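Lactoylglutathione lyase (Pseudomonas aeruginosa, PDB 4MTS) belongs to the glyoxalase/bleomycin resistance/dioxygenase superfamily, which has many metal-binding members, and forms a two-chain assembly with bound zinc and nickel ions. Local coordinates at residues Gly45-Glu49 against Arg50-Ala54. Sequence-based numbering, arbitrary orientation.
Sequences GYQDE and RAAAA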
loop_
_atom_site.group_PDB
_atom_site.type_symbol
_atom_site.label_atom_id
_atom_site.label_comp_id
_atom_site.label_asym_id
_atom_site.label_seq_id
_atom_site.Cartn_x
_atom_site.Cartn_y
_atom_site.Cartn_z
ATOM N N GLY A 45 8.919 -8.466 -2.168
ATOM C CA GLY A 45 9.115 -7.450 -3.180
ATOM C C GLY A 45 10.077 -7.873 -4.258
ATOM O O GLY A 45 10.399 -9.065 -4.399
ATOM N N TYR A 46 10.483 -6.897 -5.058
ATOM C CA TYR A 46 11.322 -7.159 -6.224
ATOM C C TYR A 46 12.731 -6.654 -6.077
ATOM O O TYR A 46 13.622 -7.122 -6.784
ATOM C CB TYR A 46 10.676 -6.544 -7.494
ATOM C CG TYR A 46 9.313 -7.121 -7.791
ATOM C CD1 TYR A 46 9.173 -8.429 -8.226
ATOM C CD2 TYR A 46 8.155 -6.368 -7.598
ATOM C CE1 TYR A 46 7.920 -8.965 -8.517
ATOM C CE2 TYR A 46 6.888 -6.912 -7.846
ATOM C CZ TYR A 46 6.776 -8.214 -8.301
ATOM O OH TYR A 46 5.545 -8.780 -8.561
ATOM N N GLN A 47 12.928 -5.657 -5.226
ATOM C CA GLN A 47 14.226 -5.057 -4.971
ATOM C C GLN A 47 14.459 -5.015 -3.484
ATOM O O GLN A 47 13.516 -5.110 -2.698
ATOM C CB GLN A 47 14.285 -3.626 -5.532
ATOM C CG GLN A 47 14.133 -3.526 -7.039
ATOM C CD GLN A 47 13.871 -2.102 -7.412
ATOM O OE1 GLN A 47 14.773 -1.265 -7.418
ATOM N NE2 GLN A 47 12.609 -1.779 -7.653
ATOM N N ASP A 48 15.713 -4.851 -3.091
ATOM C CA ASP A 48 16.079 -4.771 -1.689
ATOM C C ASP A 48 15.266 -3.664 -1.005
ATOM O O ASP A 48 14.970 -2.637 -1.632
ATOM C CB ASP A 48 17.583 -4.457 -1.593
ATOM C CG ASP A 48 18.522 -5.622 -1.898
ATOM O OD1 ASP A 48 18.058 -6.630 -2.496
ATOM O OD2 ASP A 48 19.720 -5.523 -1.548
ATOM N N GLU A 49 14.908 -3.864 0.270
ATOM C CA GLU A 49 14.169 -2.843 1.027
ATOM C C GLU A 49 14.895 -1.497 1.041
ATOM O O GLU A 49 14.241 -0.460 1.140
ATOM C CB GLU A 49 13.936 -3.283 2.472
ATOM C CG GLU A 49 12.782 -4.249 2.632
ATOM C CD GLU A 49 12.658 -4.672 4.075
ATOM O OE1 GLU A 49 13.394 -5.601 4.482
ATOM O OE2 GLU A 49 11.921 -3.993 4.826
ATOM N N ARG A 50 16.249 -1.505 0.975
ATOM C CA ARG A 50 17.041 -0.276 0.962
ATOM C C ARG A 50 16.819 0.548 -0.309
ATOM O O ARG A 50 17.025 1.758 -0.295
ATOM C CB ARG A 50 18.549 -0.620 1.060
ATOM C CG ARG A 50 19.017 -0.816 2.493
ATOM C CD ARG A 50 20.397 -1.447 2.557
ATOM N NE ARG A 50 20.965 -1.378 3.905
ATOM C CZ ARG A 50 21.731 -0.384 4.349
ATOM N NH1 ARG A 50 22.029 0.639 3.556
ATOM N NH2 ARG A 50 22.203 -0.405 5.589
ATOM N N ALA A 51 16.413 -0.115 -1.394
ATOM C CA ALA A 51 16.271 0.450 -2.735
ATOM C C ALA A 51 14.839 0.797 -3.155
ATOM O O ALA A 51 14.643 1.611 -4.085
ATOM C CB ALA A 51 16.858 -0.526 -3.739
ATOM N N ALA A 52 13.835 0.128 -2.554
ATOM C CA ALA A 52 12.478 0.348 -3.025
ATOM C C ALA A 52 11.463 -0.019 -1.987
ATOM O O ALA A 52 11.767 -0.771 -1.044
ATOM C CB ALA A 52 12.234 -0.503 -4.274
ATOM N N ALA A 53 10.228 0.458 -2.214
ATOM C CA ALA A 53 9.098 0.123 -1.342
ATOM C C ALA A 53 8.766 -1.351 -1.489
ATOM O O ALA A 53 8.843 -1.929 -2.583
ATOM C CB ALA A 53 7.879 0.958 -1.697
ATOM N N ALA A 54 8.419 -1.976 -0.358
ATOM C CA ALA A 54 8.075 -3.390 -0.295
ATOM C C ALA A 54 6.665 -3.549 0.246
ATOM O O ALA A 54 6.021 -2.564 0.659
ATOM C CB ALA A 54 9.058 -4.094 0.623
HETATM O O HOH W 1 10.342 -4.193 -4.144
HETATM O O HOH W 2 11.506 -3.601 -1.800
#
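Asp48 and Ala51 close a tight turn at the head of the β-hairpin joining antiparallel strands 39-45 and 54-60, and the loop illustrates how a reversal without regular structure can be held by backbone, water and methyl contacts together. The hydrogen bonding centres on one acceptor. Asp48 O takes the N-H of Ala51 at 2.9 Å. Ala52 N adds a weak second bond to that oxygen at 3.1 Å, its N-H bent to 135°. Glu49 and Arg50, both with helix-like backbone angles, form the corner of this type I-like turn.

Below the turn, water replaces direct pairing between the two arms. Water 1 accepts from Tyr46 N at 2.9 Å and donates to Ala53 O. Water 2 lies 2.7 Å from Gln47 O and near Ala52 O as well, but with further acceptors around it elsewhere it may not donate to both at once.

Ionic contacts tie the loop to strand 27-34: Asp48 OD1 forms a salt bridge with Arg27, Glu49 OE2 one with Arg30.

The remaining contacts are van der Waals. With its CG beside the backbone N (chi1 -63°), Gln47 runs extended past Ala52, whose methyl lies over one face of the amide, 3.6 Å from NE2. At the dimer interface Ala53 packs on Ala53 of the second subunit. On the more buried side, Glu49 rests on Leu29, and its CG comes 4.2 Å from the CB of Ala54.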